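Local coordinates for putative decarboxylase involved in desferrioxamine biosynthesis (Erwinia amylovora, PDB 5O5C), which probably decarboxylates lysine with the help of pyridoxal 5'-phosphate, a step in the making of the siderophore desferrioxamine, at residues L153-L158 and L305-S310; W185-A188 and H193-K196; T434-Y439 and A470-N475. One frame throughout, in Å; residues are numbered along the deposited sequence.

Contact 1: residues L153-L158 and L305-S310; sequences LSRIGL and LLVSES
R155 and L306 carry this contact, through one hydrogen bond and the carbon packing beneath it. R155 NH1 donates to L306 O at 3.1 Å, with an N-H...O angle of 159°. The oxygen lies close to the guanidinium plane, at the edge of the group, and receives the donor on a lone pair in its carbonyl plane. The chain of R155 bends at chi2 (-95°), which carries the guanidinium across to the 305-307 turn. On the way R155 CD passes 3.4 Å from the same L306 O. Closer to the backbones, R155 CB and L306 CB are 4.1 Å apart.

The two methyls of L306 have different neighbours. CD2 lies against the backbone carbonyl of R155, 3.6 Å from its O. CD1 makes the apolar pair: it meets CG1 of I156 at 3.9 Å, the two side chains crossing at a slant. V307 adds its CG1, 4.0 Å from R155 NH1.

Further out, R155 NH2 forms a salt bridge with D77 of the second subunit. The guanidinium is thus held at both terminal nitrogens, and the contact is tied to the dimer interface. R312 NE makes a weak hydrogen bond to L306 O, so two arginines share this carbonyl. I156 also packs on F342 of strand 339-343, and L306 on L315. Just past the contact the helix ends at G157, whose N is hydrogen-bonded to L153 O.

The side chain of L306 is about 13 Å from the bound pyridoxal-5'-phosphate. The contact joins the C-terminal end of helix 140-156 to the 3-10 turn that follows strand 294-299, within the large cofactor-binding domain of a fold type I PLP enzyme.

Contact 2: residues W185-A188 and H193-K196; sequences WCAA and HLIK
C186 sits at the centre of this contact, against H193 and I195; A187 and L194 add one methyl pair at its margin.

C186 SG lies 3.2 Å from H193 O and 3.6 Å from ND1 of the same residue. This sulfur-aromatic contact puts SG 4.4 Å from the centroid of the H193 ring and 49° off the ring normal. The approach is therefore oblique, neither over the face nor at the edge. The thiol points away from its own backbone N (chi1 -170°), which turns it to the H193 carbonyl and imidazole.

The remaining interactions are apolar. I195 lies against C186 with CG1 and CD1. Its CD1 is only 3.4 Å from C186 CB, tighter than usual for two carbons. Its CG1 is 3.7 Å from C186 SG. The CB of L194 points away from the helix, yet its CD2 lies 4.0 Å from A187 CB. L194 is also the N-cap residue of the short helix that follows.

The contact closes a tight chain reversal. Helix 170-189 ends, and the chain turns back through H193 into helix 195-198. P201 packs against both C186 and H193. W207, on strand 207-212, packs against C186 and I195, and so ties the reversal to that strand of the seven-stranded sheet. I195 also touches R182 and D183, earlier on helix 170-189, and A224 of the second subunit.

Contact 3: residues T434-Y439 and A470-N475; sequences TQIFRY and AGTKVN
I436 meets T472 and V474 mainly through methyl groups, with the T472 hydroxyl beside them, and no flat group takes part across the contact. The ring of F437, the next residue of strand 434-439, packs edge-to-face with F482 and against L418 of helix 397-420. The aromatic residue that V474 touches is F275.

The ends of I436 and T472 meet head-on. The closest atoms are I436 CD1 and T472 CG2, at 3.8 Å. The hydroxyl of T472 stands next to this pair: OG1 is 4.1 Å from I436 CD1 and equally far from I436 CG2. With chi1 at 84°, T472 OG1 is flanked by both the backbone N and the carbonyl carbon, while CG2 is anti to the carbonyl carbon. T472 therefore offers I436 both of its branches. I436 uses both of its branches too. Its CG2 touches CG2 of V474 at 4.2 Å, where the two side chains pass at an angle.

The strands are not direct neighbours. Strand 477-483 runs between them, antiparallel to both, in the four-stranded antiparallel sheet of the C-terminal domain of this fold type I enzyme. The closest CA pair, I436 and T472, is 8.0 Å apart, and the touch is made by side chains reaching past the central strand. I436 also packs on K481 of that strand. Backbone bonds tie Q435 to F482 and A470 to K481.

All three residues that touch are buried. The next layer comes from the loop after strand 262-269, where D274 packs on T472 just before F275. That loop also holds T273, a pyridoxal 5'-phosphate-binding residue, whose side chain is about 7 Å from that of T472.

The three contacts are separate. Contacts 1 and 3 come nearest each other, about 11 Å between closest atoms, with centres 29 Å apart. Contacts 1 and 2 are about 17 Å apart at their closest atoms, contacts 2 and 3 about 31 Å. Along the chain, contact 2 falls between the two segments of contact 1; contact 3 follows both. Contacts 1 and 3 approach the cofactor from different domains: the side chain of L306 is about 13 Å from the bound pyridoxal-5'-phosphate and that of T472 about 11 Å. Contact 2 is remote from the cofactor site. Contacts 1 and 2 both have neighbours on the second subunit; contact 3 has none.

Contact 1: residues L153-L158 and L305-S310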
loop_
_atom_site.group_PDB
_atom_site.type_symbol
_atom_site.label_atom_id
_atom_site.label_comp_id
_atom_site.label_asym_id
_atom_site.label_seq_id
_atom_site.Cartn_x
_atom_site.Cartn_y
_atom_site.Cartn_z
ATOM N N LEU B 153 -5.581 5.123 19.253
ATOM C CA LEU B 153 -4.605 5.274 20.323
ATOM C C LEU B 153 -5.268 5.338 21.733
ATOM O O LEU B 153 -4.704 4.842 22.726
ATOM C CB LEU B 153 -3.797 6.517 20.124
ATOM C CG LEU B 153 -2.743 6.506 19.029
ATOM C CD1 LEU B 153 -2.421 7.950 18.812
ATOM C CD2 LEU B 153 -1.489 5.731 19.409
ATOM N N SER B 154 -6.443 5.951 21.792
ATOM C CA SER B 154 -7.273 5.921 22.997
ATOM C C SER B 154 -7.634 4.525 23.463
ATOM O O SER B 154 -7.732 4.278 24.672
ATOM C CB SER B 154 -8.544 6.718 22.781
ATOM O OG SER B 154 -9.264 6.824 23.979
ATOM N N ARG B 155 -7.813 3.601 22.526
ATOM C CA ARG B 155 -8.212 2.249 22.865
ATOM C C ARG B 155 -7.025 1.419 23.245
ATOM O O ARG B 155 -7.162 0.511 24.068
ATOM C CB ARG B 155 -8.908 1.630 21.687
ATOM C CG ARG B 155 -10.162 2.386 21.299
ATOM C CD ARG B 155 -11.267 1.724 21.967
ATOM N NE ARG B 155 -12.559 2.333 21.783
ATOM C CZ ARG B 155 -13.692 1.653 21.903
ATOM N NH1 ARG B 155 -13.677 0.348 22.149
ATOM N NH2 ARG B 155 -14.838 2.287 21.828
ATOM N N ILE B 156 -5.863 1.705 22.643
ATOM C CA ILE B 156 -4.631 1.006 23.020
ATOM C C ILE B 156 -4.193 1.429 24.418
ATOM O O ILE B 156 -3.641 0.607 25.179
ATOM C CB ILE B 156 -3.490 1.295 22.041
ATOM C CG1 ILE B 156 -3.715 0.580 20.723
ATOM C CG2 ILE B 156 -2.121 0.893 22.584
ATOM C CD1 ILE B 156 -2.958 1.239 19.568
ATOM N N GLY B 157 -4.404 2.716 24.716
ATOM C CA GLY B 157 -3.994 3.297 25.991
ATOM C C GLY B 157 -2.601 3.904 25.987
ATOM O O GLY B 157 -2.036 4.166 27.039
ATOM N N LEU B 158 -2.032 4.129 24.813
ATOM C CA LEU B 158 -0.737 4.816 24.743
ATOM C C LEU B 158 -0.796 6.250 25.346
ATOM O O LEU B 158 -1.822 6.916 25.296
ATOM C CB LEU B 158 -0.220 4.825 23.299
ATOM C CG LEU B 158 0.138 3.419 22.777
ATOM C CD1 LEU B 158 0.578 3.412 21.326
ATOM C CD2 LEU B 158 1.158 2.684 23.629
ATOM N N LEU B 305 -9.576 -7.076 19.770
ATOM C CA LEU B 305 -9.937 -7.042 21.183
ATOM C C LEU B 305 -10.036 -5.621 21.744
ATOM O O LEU B 305 -10.612 -5.432 22.831
ATOM C CB LEU B 305 -8.959 -7.882 21.992
ATOM C CG LEU B 305 -8.877 -9.365 21.694
ATOM C CD1 LEU B 305 -7.731 -9.993 22.470
ATOM C CD2 LEU B 305 -10.200 -10.035 22.014
ATOM N N LEU B 306 -9.519 -4.624 20.999
ATOM C CA LEU B 306 -9.629 -3.222 21.381
ATOM C C LEU B 306 -11.046 -2.723 21.389
ATOM O O LEU B 306 -11.332 -1.676 22.005
ATOM C CB LEU B 306 -8.799 -2.312 20.456
ATOM C CG LEU B 306 -7.300 -2.504 20.434
ATOM C CD1 LEU B 306 -6.715 -1.567 19.396
ATOM C CD2 LEU B 306 -6.675 -2.263 21.801
ATOM N N VAL B 307 -11.936 -3.443 20.704
ATOM C CA VAL B 307 -13.384 -3.135 20.692
ATOM C C VAL B 307 -14.291 -4.117 21.455
ATOM O O VAL B 307 -15.506 -3.965 21.400
ATOM C CB VAL B 307 -13.941 -2.952 19.261
ATOM C CG1 VAL B 307 -13.425 -1.661 18.658
ATOM C CG2 VAL B 307 -13.639 -4.117 18.346
ATOM N N SER B 308 -13.726 -5.062 22.204
ATOM C CA SER B 308 -14.532 -6.050 22.935
ATOM C C SER B 308 -14.812 -5.559 24.356
ATOM O O SER B 308 -13.877 -5.226 25.109
ATOM C CB SER B 308 -13.832 -7.406 22.960
ATOM O OG SER B 308 -14.592 -8.390 23.644
ATOM N N GLU B 309 -16.104 -5.448 24.671
ATOM C CA GLU B 309 -16.620 -5.117 26.010
ATOM C C GLU B 309 -15.916 -5.859 27.141
ATOM O O GLU B 309 -15.564 -5.240 28.142
ATOM C CB GLU B 309 -18.143 -5.413 26.094
ATOM C CG GLU B 309 -18.560 -6.880 25.797
ATOM C CD GLU B 309 -19.985 -7.218 26.232
ATOM O OE1 GLU B 309 -20.917 -6.434 25.945
ATOM O OE2 GLU B 309 -20.184 -8.290 26.853
ATOM N N SER B 310 -15.698 -7.169 26.969
ATOM C CA SER B 310 -15.211 -8.042 28.041
ATOM C C SER B 310 -13.781 -8.547 27.851
ATOM O O SER B 310 -13.087 -8.773 28.834
ATOM C CB SER B 310 -16.145 -9.235 28.226
ATOM O OG SER B 310 -16.311 -9.971 27.029
#

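Contact 2: residues W185-A188 and H193-K196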
loop_
_atom_site.group_PDB
_atom_site.type_symbol
_atom_site.label_atom_id
_atom_site.label_comp_id
_atom_site.label_asym_id
_atom_site.label_seq_id
_atom_site.Cartn_x
_atom_site.Cartn_y
_atom_site.Cartn_z
ATOM N N TRP B 185 17.707 3.387 18.478
ATOM C CA TRP B 185 18.797 2.796 19.232
ATOM C C TRP B 185 20.091 3.461 18.808
ATOM O O TRP B 185 20.874 3.892 19.657
ATOM C CB TRP B 185 18.920 1.290 19.007
ATOM C CG TRP B 185 20.089 0.713 19.757
ATOM C CD1 TRP B 185 21.387 0.670 19.346
ATOM C CD2 TRP B 185 20.061 0.115 21.057
ATOM N NE1 TRP B 185 22.170 0.072 20.298
ATOM C CE2 TRP B 185 21.389 -0.267 21.367
ATOM C CE3 TRP B 185 19.047 -0.132 21.991
ATOM C CZ2 TRP B 185 21.731 -0.884 22.574
ATOM C CZ3 TRP B 185 19.380 -0.745 23.194
ATOM C CH2 TRP B 185 20.722 -1.125 23.474
ATOM N N CYS B 186 20.322 3.539 17.499
ATOM C CA CYS B 186 21.507 4.227 17.001
ATOM C C CYS B 186 21.651 5.672 17.504
ATOM O O CYS B 186 22.776 6.099 17.762
ATOM C CB CYS B 186 21.575 4.231 15.485
ATOM S SG CYS B 186 23.191 4.819 14.926
ATOM N N ALA B 187 20.549 6.413 17.636
ATOM C CA ALA B 187 20.600 7.834 18.125
ATOM C C ALA B 187 20.884 8.030 19.633
ATOM O O ALA B 187 21.338 9.110 20.087
ATOM C CB ALA B 187 19.316 8.553 17.759
ATOM N N ALA B 188 20.577 7.018 20.423
ATOM C CA ALA B 188 20.739 7.119 21.843
ATOM C C ALA B 188 22.124 6.602 22.203
ATOM O O ALA B 188 22.686 7.055 23.182
ATOM C CB ALA B 188 19.607 6.378 22.569
ATOM N N HIS B 193 24.891 10.358 15.514
ATOM C CA HIS B 193 25.179 9.511 14.342
ATOM C C HIS B 193 23.819 8.993 13.888
ATOM O O HIS B 193 23.347 7.974 14.419
ATOM C CB HIS B 193 26.061 8.315 14.707
ATOM C CG HIS B 193 26.348 7.400 13.555
ATOM N ND1 HIS B 193 25.351 6.809 12.800
ATOM C CD2 HIS B 193 27.521 6.972 13.027
ATOM C CE1 HIS B 193 25.897 6.088 11.840
ATOM N NE2 HIS B 193 27.213 6.166 11.958
ATOM N N LEU B 194 23.200 9.680 12.924
ATOM C CA LEU B 194 21.859 9.310 12.458
ATOM C C LEU B 194 21.881 8.423 11.221
ATOM O O LEU B 194 22.341 8.852 10.133
ATOM C CB LEU B 194 21.018 10.547 12.166
ATOM C CG LEU B 194 20.544 11.396 13.344
ATOM C CD1 LEU B 194 19.681 12.535 12.819
ATOM C CD2 LEU B 194 19.771 10.558 14.360
ATOM N N ILE B 195 21.319 7.225 11.363
ATOM C CA ILE B 195 21.347 6.220 10.307
ATOM C C ILE B 195 20.854 6.794 8.974
ATOM O O ILE B 195 21.475 6.546 7.936
ATOM C CB ILE B 195 20.632 4.905 10.701
ATOM C CG1 ILE B 195 21.441 4.177 11.775
ATOM C CG2 ILE B 195 20.457 3.998 9.483
ATOM C CD1 ILE B 195 20.790 2.963 12.376
ATOM N N LYS B 196 19.787 7.593 9.048
ATOM C CA LYS B 196 19.155 8.267 7.903
ATOM C C LYS B 196 20.121 8.920 6.938
ATOM O O LYS B 196 19.955 8.861 5.739
ATOM C CB LYS B 196 18.287 9.415 8.398
ATOM C CG LYS B 196 16.820 9.123 8.515
ATOM C CD LYS B 196 16.140 10.327 9.146
ATOM C CE LYS B 196 15.987 11.474 8.194
ATOM N NZ LYS B 196 15.177 12.498 8.878
#

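Contact 3: residues T434-Y439 and A470-N475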
loop_
_atom_site.group_PDB
_atom_site.type_symbol
_atom_site.label_atom_id
_atom_site.label_comp_id
_atom_site.label_asym_id
_atom_site.label_seq_id
_atom_site.Cartn_x
_atom_site.Cartn_y
_atom_site.Cartn_z
ATOM N N THR B 434 -8.771 -18.785 16.148
ATOM C CA THR B 434 -8.064 -19.768 15.348
ATOM C C THR B 434 -7.927 -21.096 16.120
ATOM O O THR B 434 -7.787 -21.082 17.334
ATOM C CB THR B 434 -6.709 -19.172 14.987
ATOM O OG1 THR B 434 -6.501 -19.232 13.577
ATOM C CG2 THR B 434 -5.619 -19.817 15.687
ATOM N N GLN B 435 -7.975 -22.222 15.411
ATOM C CA GLN B 435 -7.801 -23.547 16.002
ATOM C C GLN B 435 -6.860 -24.387 15.125
ATOM O O GLN B 435 -7.142 -24.586 13.965
ATOM C CB GLN B 435 -9.185 -24.200 16.140
ATOM C CG GLN B 435 -9.222 -25.526 16.886
ATOM C CD GLN B 435 -8.744 -25.484 18.330
ATOM O OE1 GLN B 435 -9.309 -24.783 19.110
ATOM N NE2 GLN B 435 -7.713 -26.260 18.672
ATOM N N ILE B 436 -5.733 -24.853 15.683
ATOM C CA ILE B 436 -4.801 -25.704 15.006
ATOM C C ILE B 436 -5.047 -27.161 15.435
ATOM O O ILE B 436 -5.012 -27.494 16.622
ATOM C CB ILE B 436 -3.322 -25.285 15.284
ATOM C CG1 ILE B 436 -3.041 -23.861 14.788
ATOM C CG2 ILE B 436 -2.350 -26.232 14.593
ATOM C CD1 ILE B 436 -3.423 -23.601 13.344
ATOM N N PHE B 437 -5.284 -28.021 14.451
ATOM C CA PHE B 437 -5.611 -29.389 14.712
ATOM C C PHE B 437 -5.152 -30.271 13.561
ATOM O O PHE B 437 -4.771 -29.754 12.505
ATOM C CB PHE B 437 -7.128 -29.514 14.908
ATOM C CG PHE B 437 -7.946 -29.161 13.697
ATOM C CD1 PHE B 437 -8.277 -27.831 13.411
ATOM C CD2 PHE B 437 -8.446 -30.171 12.862
ATOM C CE1 PHE B 437 -9.054 -27.521 12.305
ATOM C CE2 PHE B 437 -9.214 -29.863 11.750
ATOM C CZ PHE B 437 -9.515 -28.533 11.462
ATOM N N ARG B 438 -5.177 -31.587 13.772
ATOM C CA ARG B 438 -4.958 -32.526 12.680
ATOM C C ARG B 438 -5.733 -33.821 12.813
ATOM O O ARG B 438 -6.154 -34.223 13.888
ATOM C CB ARG B 438 -3.491 -32.831 12.438
ATOM C CG ARG B 438 -2.782 -33.543 13.556
ATOM C CD ARG B 438 -1.363 -33.953 13.176
ATOM N NE ARG B 438 -0.812 -34.769 14.236
ATOM C CZ ARG B 438 0.442 -35.187 14.355
ATOM N NH1 ARG B 438 1.368 -34.882 13.464
ATOM N NH2 ARG B 438 0.758 -35.931 15.413
ATOM N N TYR B 439 -5.879 -34.466 11.672
ATOM C CA TYR B 439 -6.486 -35.740 11.601
ATOM C C TYR B 439 -5.436 -36.815 11.888
ATOM O O TYR B 439 -4.489 -36.979 11.161
ATOM C CB TYR B 439 -7.141 -35.910 10.243
ATOM C CG TYR B 439 -7.876 -37.212 10.092
ATOM C CD1 TYR B 439 -9.089 -37.429 10.743
ATOM C CD2 TYR B 439 -7.348 -38.236 9.308
ATOM C CE1 TYR B 439 -9.752 -38.633 10.628
ATOM C CE2 TYR B 439 -7.996 -39.438 9.182
ATOM C CZ TYR B 439 -9.212 -39.626 9.843
ATOM O OH TYR B 439 -9.866 -40.818 9.700
ATOM N N ALA B 470 -7.201 -23.990 6.024
ATOM C CA ALA B 470 -5.796 -23.574 5.838
ATOM C C ALA B 470 -4.906 -24.605 6.495
ATOM O O ALA B 470 -5.385 -25.558 7.084
ATOM C CB ALA B 470 -5.559 -22.184 6.408
ATOM N N GLY B 471 -3.608 -24.399 6.420
ATOM C CA GLY B 471 -2.622 -25.377 6.898
ATOM C C GLY B 471 -1.461 -24.660 7.519
ATOM O O GLY B 471 -1.300 -23.486 7.329
ATOM N N THR B 472 -0.707 -25.373 8.347
ATOM C CA THR B 472 0.433 -24.803 9.031
ATOM C C THR B 472 1.380 -25.942 9.425
ATOM O O THR B 472 0.939 -27.072 9.673
ATOM C CB THR B 472 0.080 -24.031 10.337
ATOM O OG1 THR B 472 -0.012 -24.949 11.422
ATOM C CG2 THR B 472 -1.203 -23.287 10.265
ATOM N N LYS B 473 2.669 -25.643 9.474
ATOM C CA LYS B 473 3.634 -26.586 10.069
ATOM C C LYS B 473 3.868 -26.171 11.529
ATOM O O LYS B 473 4.050 -25.007 11.806
ATOM C CB LYS B 473 4.949 -26.591 9.296
ATOM C CG LYS B 473 5.108 -27.747 8.335
ATOM C CD LYS B 473 6.211 -27.454 7.316
ATOM C CE LYS B 473 7.126 -28.652 7.119
ATOM N NZ LYS B 473 8.229 -28.368 6.173
ATOM N N VAL B 474 3.812 -27.125 12.449
ATOM C CA VAL B 474 4.108 -26.913 13.859
ATOM C C VAL B 474 5.107 -27.971 14.200
ATOM O O VAL B 474 4.777 -29.159 14.151
ATOM C CB VAL B 474 2.884 -27.113 14.744
ATOM C CG1 VAL B 474 3.250 -27.108 16.230
ATOM C CG2 VAL B 474 1.842 -26.064 14.425
ATOM N N ASN B 475 6.324 -27.523 14.498
ATOM C CA ASN B 475 7.475 -28.378 14.798
ATOM C C ASN B 475 7.769 -29.358 13.658
ATOM O O ASN B 475 8.076 -30.511 13.889
ATOM C CB ASN B 475 7.321 -29.054 16.191
ATOM C CG ASN B 475 6.487 -30.340 16.161
ATOM O OD1 ASN B 475 7.004 -31.412 15.872
ATOM N ND2 ASN B 475 5.209 -30.239 16.484
#